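Local coordinates for periplasmic binding protein/LacI transcriptional regulator (Brachyspira murdochii, PDB 4KQC) that probably serves as the solute-binding protein of an ABC transporter, taking up a carbohydrate or similar small ligand in the cleft between its two lobes, at residues D53-E58 / T76-R81; I96-A101 / N150-I155; E43-S48 / A69-D74. All blocks are in the same frame, centred on the assembly; numbering follows the deposited sequence.

Contact 1: D53-E58 / T76-R81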
# COMPACT_ATOMS: atom_id res chain seq x y z
N ASP A 53 8.32 -0.41 22.19
CA ASP A 53 8.42 0.39 23.41
C ASP A 53 7.36 1.43 23.55
O ASP A 53 6.82 1.65 24.66
CB ASP A 53 9.76 1.15 23.46
CG ASP A 53 11.03 0.23 23.58
OD1 ASP A 53 10.92 -0.91 24.10
OD2 ASP A 53 12.15 0.71 23.25
N LEU A 54 7.06 2.11 22.43
CA LEU A 54 6.01 3.14 22.44
C LEU A 54 4.64 2.50 22.73
O LEU A 54 3.87 3.07 23.50
CB LEU A 54 6.00 3.90 21.11
CG LEU A 54 7.21 4.86 20.87
CD1 LEU A 54 7.20 5.33 19.42
CD2 LEU A 54 7.12 6.01 21.84
N LEU A 55 4.35 1.37 22.09
CA LEU A 55 3.10 0.65 22.38
C LEU A 55 3.02 0.25 23.89
O LEU A 55 1.99 0.48 24.55
CB LEU A 55 2.97 -0.55 21.44
CG LEU A 55 1.70 -1.39 21.64
CD1 LEU A 55 0.42 -0.55 21.53
CD2 LEU A 55 1.72 -2.46 20.60
N ASP A 56 4.10 -0.30 24.44
CA ASP A 56 4.11 -0.56 25.86
C ASP A 56 3.85 0.63 26.73
O ASP A 56 3.09 0.52 27.71
CB ASP A 56 5.46 -1.14 26.25
CG ASP A 56 5.55 -2.66 25.93
OD1 ASP A 56 4.51 -3.35 26.00
OD2 ASP A 56 6.66 -3.17 25.67
N SER A 57 4.54 1.73 26.44
CA SER A 57 4.34 2.97 27.16
C SER A 57 2.88 3.45 27.13
O SER A 57 2.34 3.88 28.14
CB SER A 57 5.35 4.02 26.63
OG SER A 57 6.70 3.68 27.04
N GLU A 58 2.21 3.32 25.99
CA GLU A 58 0.84 3.72 25.86
C GLU A 58 -0.09 2.74 26.63
O GLU A 58 -1.06 3.19 27.24
CB GLU A 58 0.45 3.80 24.36
CG GLU A 58 1.09 4.95 23.62
CD GLU A 58 0.73 6.32 24.22
OE1 GLU A 58 -0.46 6.57 24.40
OE2 GLU A 58 1.62 7.13 24.65
N THR A 76 3.31 -9.56 19.72
CA THR A 76 2.45 -10.47 20.40
C THR A 76 2.41 -10.28 21.92
O THR A 76 1.36 -10.45 22.51
CB THR A 76 2.78 -11.96 20.07
OG1 THR A 76 4.15 -12.26 20.37
CG2 THR A 76 2.60 -12.27 18.63
N GLU A 77 3.54 -9.94 22.53
CA GLU A 77 3.56 -9.69 23.96
C GLU A 77 2.69 -8.50 24.30
O GLU A 77 1.93 -8.54 25.27
CB GLU A 77 5.00 -9.51 24.50
CG GLU A 77 5.86 -10.76 24.32
CD GLU A 77 7.15 -10.74 25.11
OE1 GLU A 77 7.43 -9.73 25.79
OE2 GLU A 77 7.92 -11.76 25.09
N GLN A 78 2.80 -7.45 23.52
CA GLN A 78 2.02 -6.21 23.75
C GLN A 78 0.51 -6.49 23.54
O GLN A 78 -0.32 -6.10 24.37
CB GLN A 78 2.49 -5.15 22.76
CG GLN A 78 3.84 -4.57 23.12
CD GLN A 78 5.04 -5.44 22.71
OE1 GLN A 78 4.95 -6.35 21.88
NE2 GLN A 78 6.15 -5.20 23.37
N ILE A 79 0.20 -7.23 22.49
CA ILE A 79 -1.20 -7.52 22.19
C ILE A 79 -1.78 -8.45 23.26
O ILE A 79 -2.92 -8.28 23.74
CB ILE A 79 -1.35 -8.10 20.77
CG1 ILE A 79 -1.00 -7.06 19.75
CG2 ILE A 79 -2.76 -8.65 20.54
CD1 ILE A 79 -0.67 -7.66 18.42
N LYS A 80 -0.98 -9.39 23.72
CA LYS A 80 -1.40 -10.26 24.83
C LYS A 80 -1.75 -9.47 26.06
O LYS A 80 -2.78 -9.74 26.75
CB LYS A 80 -0.32 -11.34 25.12
CG LYS A 80 -0.78 -12.29 26.17
CD LYS A 80 -0.04 -13.60 26.03
CE LYS A 80 -0.35 -14.50 27.18
NZ LYS A 80 0.57 -15.67 27.10
N ARG A 81 -0.91 -8.48 26.39
CA ARG A 81 -1.18 -7.61 27.56
C ARG A 81 -2.45 -6.76 27.37
O ARG A 81 -3.24 -6.60 28.30
CB ARG A 81 0.13 -6.81 27.92
CG ARG A 81 0.10 -5.97 29.19
CD ARG A 81 1.51 -5.76 29.75
NE ARG A 81 2.23 -4.77 29.00
CZ ARG A 81 2.30 -3.48 29.32
NH1 ARG A 81 2.94 -2.62 28.51
NH2 ARG A 81 1.69 -3.02 30.40
O HOH W 1 3.60 -6.03 26.91
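The carboxylate of D56 is gripped from across the contact by two side chains, Q78 and R81. D56 OD1 forms a salt bridge with R81 NH1 at 3.0 Å, and the bond is nearly straight, with an N-H...O angle of 169°. On the other oxygen, Q78 NE2 donates to D56 OD2 at 3.1 Å. Each donor sends its N-H out within its own plane, yet both meet their oxygen from well above the carboxylate plane. R81 NH1 also bonds to the backbone O of D56 at 3.2 Å, which ties the arginine to main chain as well as side chain. Beneath this polar layer L55 CD2 packs on Q78 CB at 3.5 Å, and L55 itself rests on V10, I66 and F68 of strands 6-10 and 66-68 of the parallel sheet.

The helices, 48-60 and 76-84, are neighbouring helices on one side of the parallel sheet of this Rossmann-like lobe; the short segments run 13° from parallel, with axes 10.1 Å apart.

Further out, water 1 accepts from R81 NE at 2.8 Å and donates to D56 OD1, bridging the same pair a second time. R81 NH2 is hydrogen-bonded to N60 OD1, on the same helix as D56. Q78 is bent at chi2 (81°), turning its amide back toward D56, while its side chain also touches Q52 and I59.

Contact 2: I96-A101 / N150-I155. With NO3 (nitrate ion), chain C.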
# COMPACT_ATOMS: atom_id res chain seq x y z
N ILE A 96 -2.71 -5.05 12.55
CA ILE A 96 -1.99 -6.06 13.31
C ILE A 96 -1.95 -7.30 12.42
O ILE A 96 -3.00 -7.68 11.84
CB ILE A 96 -2.74 -6.43 14.59
CG1 ILE A 96 -2.74 -5.32 15.62
CG2 ILE A 96 -2.11 -7.64 15.27
CD1 ILE A 96 -3.79 -4.28 15.46
N LEU A 97 -0.82 -7.93 12.28
CA LEU A 97 -0.78 -9.15 11.43
C LEU A 97 -1.72 -10.17 12.01
O LEU A 97 -1.76 -10.36 13.21
CB LEU A 97 0.60 -9.80 11.39
CG LEU A 97 1.69 -9.20 10.55
CD1 LEU A 97 2.98 -10.04 10.77
CD2 LEU A 97 1.34 -9.11 9.09
N PRO A 98 -2.47 -10.90 11.16
CA PRO A 98 -3.50 -11.76 11.68
C PRO A 98 -3.01 -12.82 12.65
O PRO A 98 -3.68 -13.15 13.64
CB PRO A 98 -4.08 -12.42 10.40
CG PRO A 98 -3.89 -11.36 9.38
CD PRO A 98 -2.56 -10.73 9.69
N ASP A 99 -1.84 -13.38 12.39
CA ASP A 99 -1.28 -14.38 13.27
C ASP A 99 -0.73 -13.83 14.58
O ASP A 99 -0.23 -14.61 15.42
CB ASP A 99 -0.24 -15.30 12.52
CG ASP A 99 1.10 -14.61 12.19
OD1 ASP A 99 1.40 -13.50 12.68
OD2 ASP A 99 1.87 -15.22 11.43
N GLN A 100 -0.81 -12.52 14.78
CA GLN A 100 -0.43 -11.89 16.05
C GLN A 100 -1.65 -11.41 16.83
O GLN A 100 -1.49 -10.96 17.97
CB GLN A 100 0.49 -10.71 15.84
CG GLN A 100 1.82 -11.11 15.21
CD GLN A 100 2.87 -10.01 15.18
OE1 GLN A 100 2.75 -8.99 15.84
NE2 GLN A 100 3.88 -10.21 14.34
N ALA A 101 -2.82 -11.35 16.21
CA ALA A 101 -3.91 -10.63 16.81
C ALA A 101 -4.54 -11.28 18.05
O ALA A 101 -5.17 -10.59 18.87
CB ALA A 101 -5.01 -10.40 15.75
N ASN A 150 6.89 -10.48 1.85
CA ASN A 150 6.05 -11.65 2.17
C ASN A 150 5.17 -11.48 3.42
O ASN A 150 4.86 -12.48 4.09
CB ASN A 150 6.93 -12.89 2.28
CG ASN A 150 7.45 -13.34 0.95
OD1 ASN A 150 6.66 -13.70 0.08
ND2 ASN A 150 8.73 -13.29 0.75
N SER A 151 4.80 -10.27 3.70
CA SER A 151 3.91 -9.89 4.79
C SER A 151 2.47 -9.96 4.20
O SER A 151 2.27 -10.03 2.96
CB SER A 151 4.26 -8.47 5.26
OG SER A 151 3.74 -7.46 4.33
N ASP A 152 1.49 -9.82 5.06
CA ASP A 152 0.08 -9.69 4.69
C ASP A 152 -0.15 -8.63 3.61
O ASP A 152 -0.89 -8.85 2.66
CB ASP A 152 -0.66 -9.33 5.99
CG ASP A 152 -2.12 -9.24 5.83
OD1 ASP A 152 -2.69 -10.21 5.30
OD2 ASP A 152 -2.68 -8.23 6.32
N THR A 153 0.47 -7.47 3.78
CA THR A 153 0.37 -6.36 2.82
C THR A 153 0.96 -6.71 1.44
O THR A 153 0.31 -6.55 0.41
CB THR A 153 1.09 -5.13 3.35
OG1 THR A 153 0.52 -4.78 4.63
CG2 THR A 153 1.03 -3.98 2.39
N GLY A 154 2.13 -7.27 1.42
CA GLY A 154 2.78 -7.61 0.14
C GLY A 154 1.99 -8.71 -0.55
O GLY A 154 1.79 -8.68 -1.76
N ILE A 155 1.58 -9.73 0.22
CA ILE A 155 0.83 -10.86 -0.37
C ILE A 155 -0.49 -10.34 -0.99
O ILE A 155 -0.83 -10.67 -2.10
CB ILE A 155 0.61 -11.96 0.66
CG1 ILE A 155 1.99 -12.59 1.06
CG2 ILE A 155 -0.36 -13.01 0.16
CD1 ILE A 155 1.87 -13.43 2.30
N NO3 C . 10.71 -14.54 -1.84
O1 NO3 C . 11.52 -14.93 -2.68
O2 NO3 C . 11.08 -13.58 -0.96
O3 NO3 C . 9.41 -15.03 -1.82
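L97 and D152 lie alongside each other with their side chains running opposite ways, and the closest atoms are L97 CD2 and D152 CB at 3.7 Å. The leucine reaches over with one methyl branch: CG lies beside its own backbone N (chi1 -77°), and CD2 also comes within 4.1 Å of D152 N, so the methyl sits against the start of the helix as well as the aspartate side chain. The ring of P98 crosses the D152 side chain at a slant and approaches the carboxylate with its CD, which stands 4.2 Å from D152 CG and equally far from D152 OD2, a loose van der Waals approach. In the aspartate a chi1 of -176° places CG anti to the backbone N, where P98 CD meets it; D152 was deposited in two conformers, so this placement describes one of them. Only 121 Å² is buried between the segments, consistent with light van der Waals touching.

On the 150-155 side S151 occupies the N-cap position of helix 152-171, and its OG is hydrogen-bonded to D149 OD1, while S151 O accepts from I155 N at 2.8 Å in the first helical turn. Farther off, N150 ND2 donates to two oxygens of a nitrate, probably from the crystallisation liquor, the shorter bond being to O2 at 2.9 Å.

Segment 96-101 belongs to the lobe built on the first sheet and helix 152-171 packs with the second, so this is a surface contact between the two lobes, the arrangement of a periplasmic binding protein whose lobes face each other across a cleft.

Contact 3: E43-S48 / A69-D74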
# COMPACT_ATOMS: atom_id res chain seq x y z
N GLU A 43 10.86 6.59 14.36
CA GLU A 43 11.48 7.57 13.45
C GLU A 43 11.48 7.08 12.01
O GLU A 43 11.17 7.84 11.09
CB GLU A 43 12.91 7.92 13.89
CG GLU A 43 13.67 8.75 12.85
CD GLU A 43 14.83 9.55 13.42
OE1 GLU A 43 14.80 9.83 14.64
OE2 GLU A 43 15.75 9.93 12.65
N THR A 44 11.83 5.81 11.83
CA THR A 44 11.67 5.11 10.57
C THR A 44 10.93 3.82 10.79
O THR A 44 10.88 3.30 11.90
CB THR A 44 13.04 4.77 9.94
OG1 THR A 44 13.59 3.63 10.59
CG2 THR A 44 13.99 5.92 10.00
N GLU A 45 10.37 3.28 9.73
CA GLU A 45 9.60 2.04 9.84
C GLU A 45 10.46 0.83 10.20
O GLU A 45 9.90 -0.18 10.65
CB GLU A 45 8.71 1.81 8.64
CG GLU A 45 7.71 2.94 8.48
CD GLU A 45 6.68 2.67 7.38
OE1 GLU A 45 6.67 1.57 6.75
OE2 GLU A 45 5.88 3.55 7.06
N SER A 46 11.78 0.89 10.07
CA SER A 46 12.63 -0.21 10.51
C SER A 46 12.84 -0.25 12.01
O SER A 46 13.42 -1.21 12.53
CB SER A 46 13.98 -0.12 9.80
OG SER A 46 13.76 0.04 8.42
N ASP A 47 12.37 0.77 12.74
CA ASP A 47 12.66 0.89 14.20
C ASP A 47 11.58 0.15 14.97
O ASP A 47 10.77 0.71 15.71
CB ASP A 47 12.79 2.36 14.63
CG ASP A 47 13.94 3.07 13.99
OD1 ASP A 47 15.03 2.44 13.78
OD2 ASP A 47 13.88 4.29 13.78
N SER A 48 11.54 -1.17 14.78
CA SER A 48 10.53 -2.01 15.42
C SER A 48 10.63 -1.98 16.94
O SER A 48 9.59 -2.03 17.61
CB SER A 48 10.65 -3.47 14.94
OG SER A 48 11.89 -4.04 15.32
N ALA A 69 -1.09 0.55 14.10
CA ALA A 69 -0.60 0.13 12.76
C ALA A 69 0.80 -0.35 12.96
O ALA A 69 1.68 0.49 13.13
CB ALA A 69 -0.58 1.31 11.81
N ALA A 70 1.00 -1.66 12.87
CA ALA A 70 2.30 -2.29 13.25
C ALA A 70 3.30 -2.12 12.08
O ALA A 70 2.94 -2.38 10.93
CB ALA A 70 2.13 -3.74 13.55
N VAL A 71 4.52 -1.72 12.38
CA VAL A 71 5.62 -1.86 11.43
C VAL A 71 5.98 -3.37 11.44
O VAL A 71 5.40 -4.17 12.20
CB VAL A 71 6.81 -0.94 11.76
CG1 VAL A 71 6.42 0.55 11.64
CG2 VAL A 71 7.48 -1.30 13.07
N THR A 72 6.96 -3.79 10.64
CA THR A 72 7.44 -5.15 10.66
C THR A 72 8.01 -5.51 12.02
O THR A 72 8.76 -4.75 12.54
CB THR A 72 8.58 -5.31 9.61
OG1 THR A 72 8.01 -5.09 8.31
CG2 THR A 72 9.16 -6.63 9.59
N GLY A 73 7.56 -6.64 12.61
CA GLY A 73 8.08 -7.04 13.92
C GLY A 73 7.06 -7.83 14.67
O GLY A 73 5.95 -8.04 14.15
N ASP A 74 7.41 -8.23 15.86
CA ASP A 74 6.60 -9.11 16.67
C ASP A 74 6.03 -8.34 17.85
O ASP A 74 6.73 -8.03 18.84
CB ASP A 74 7.45 -10.25 17.15
CG ASP A 74 6.67 -11.34 17.95
OD1 ASP A 74 5.64 -11.04 18.59
OD2 ASP A 74 7.17 -12.53 17.94
O HOH W 2 10.41 -2.82 11.44
O HOH W 3 8.49 -1.98 8.70
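In V71, a chi1 of -64° sets CG1 beside the backbone N and wedges CG2 between N and the carbonyl carbon, so the two methyls spread over segment 43-48. CG1 takes the side of E45, 4.0 Å from E45 CB; CG2 takes the side of S48, 3.9 Å from S48 CA. Between them V71 CB lies 3.4 Å from E45 O, so the valine straddles that carbonyl. S48 CB lies 3.3 Å from T72 O.

The polar links between the segments are water bridges. Water 2 donates to both E45 O and T72 O, at 2.8 Å each, and water 3 donates to E45 O while accepting from T72 N at 3.1 Å. At phi 152° and psi -179°, a CB on G73 would press on the preceding carbonyl O; separately, it would crowd S48 CB.

A type I turn from T44 to D47 braces segment 43-48. From helix 48-60, Q51 accepts from V71 N and donates to A69 O. The segments are successive strand-to-helix loops at the C-terminal ends of parallel strands 36-40 and 66-68, where periplasmic binding proteins commonly line their ligand cleft.

Overall arrangement
Contacts 1 and 3 join the same elements at different levels: helices 48-60 and 76-84 pair in contact 1, and the loops leading into them meet in contact 3, about 13 Å away between centres. Both are partly buried, but contact 1 is direct and charged, whereas contact 3 relies on a valine and bridging waters. Contact 2 is the surface one, with few van der Waals touches, and it alone spans the two lobes. It adjoins both others: I79 CD1 packs on I96 CG2 at 3.5 Å, and Q100 NE2 probably bonds to G73 O at 3.0 Å, which suggests that loop 96-101 is held mainly by its own lobe.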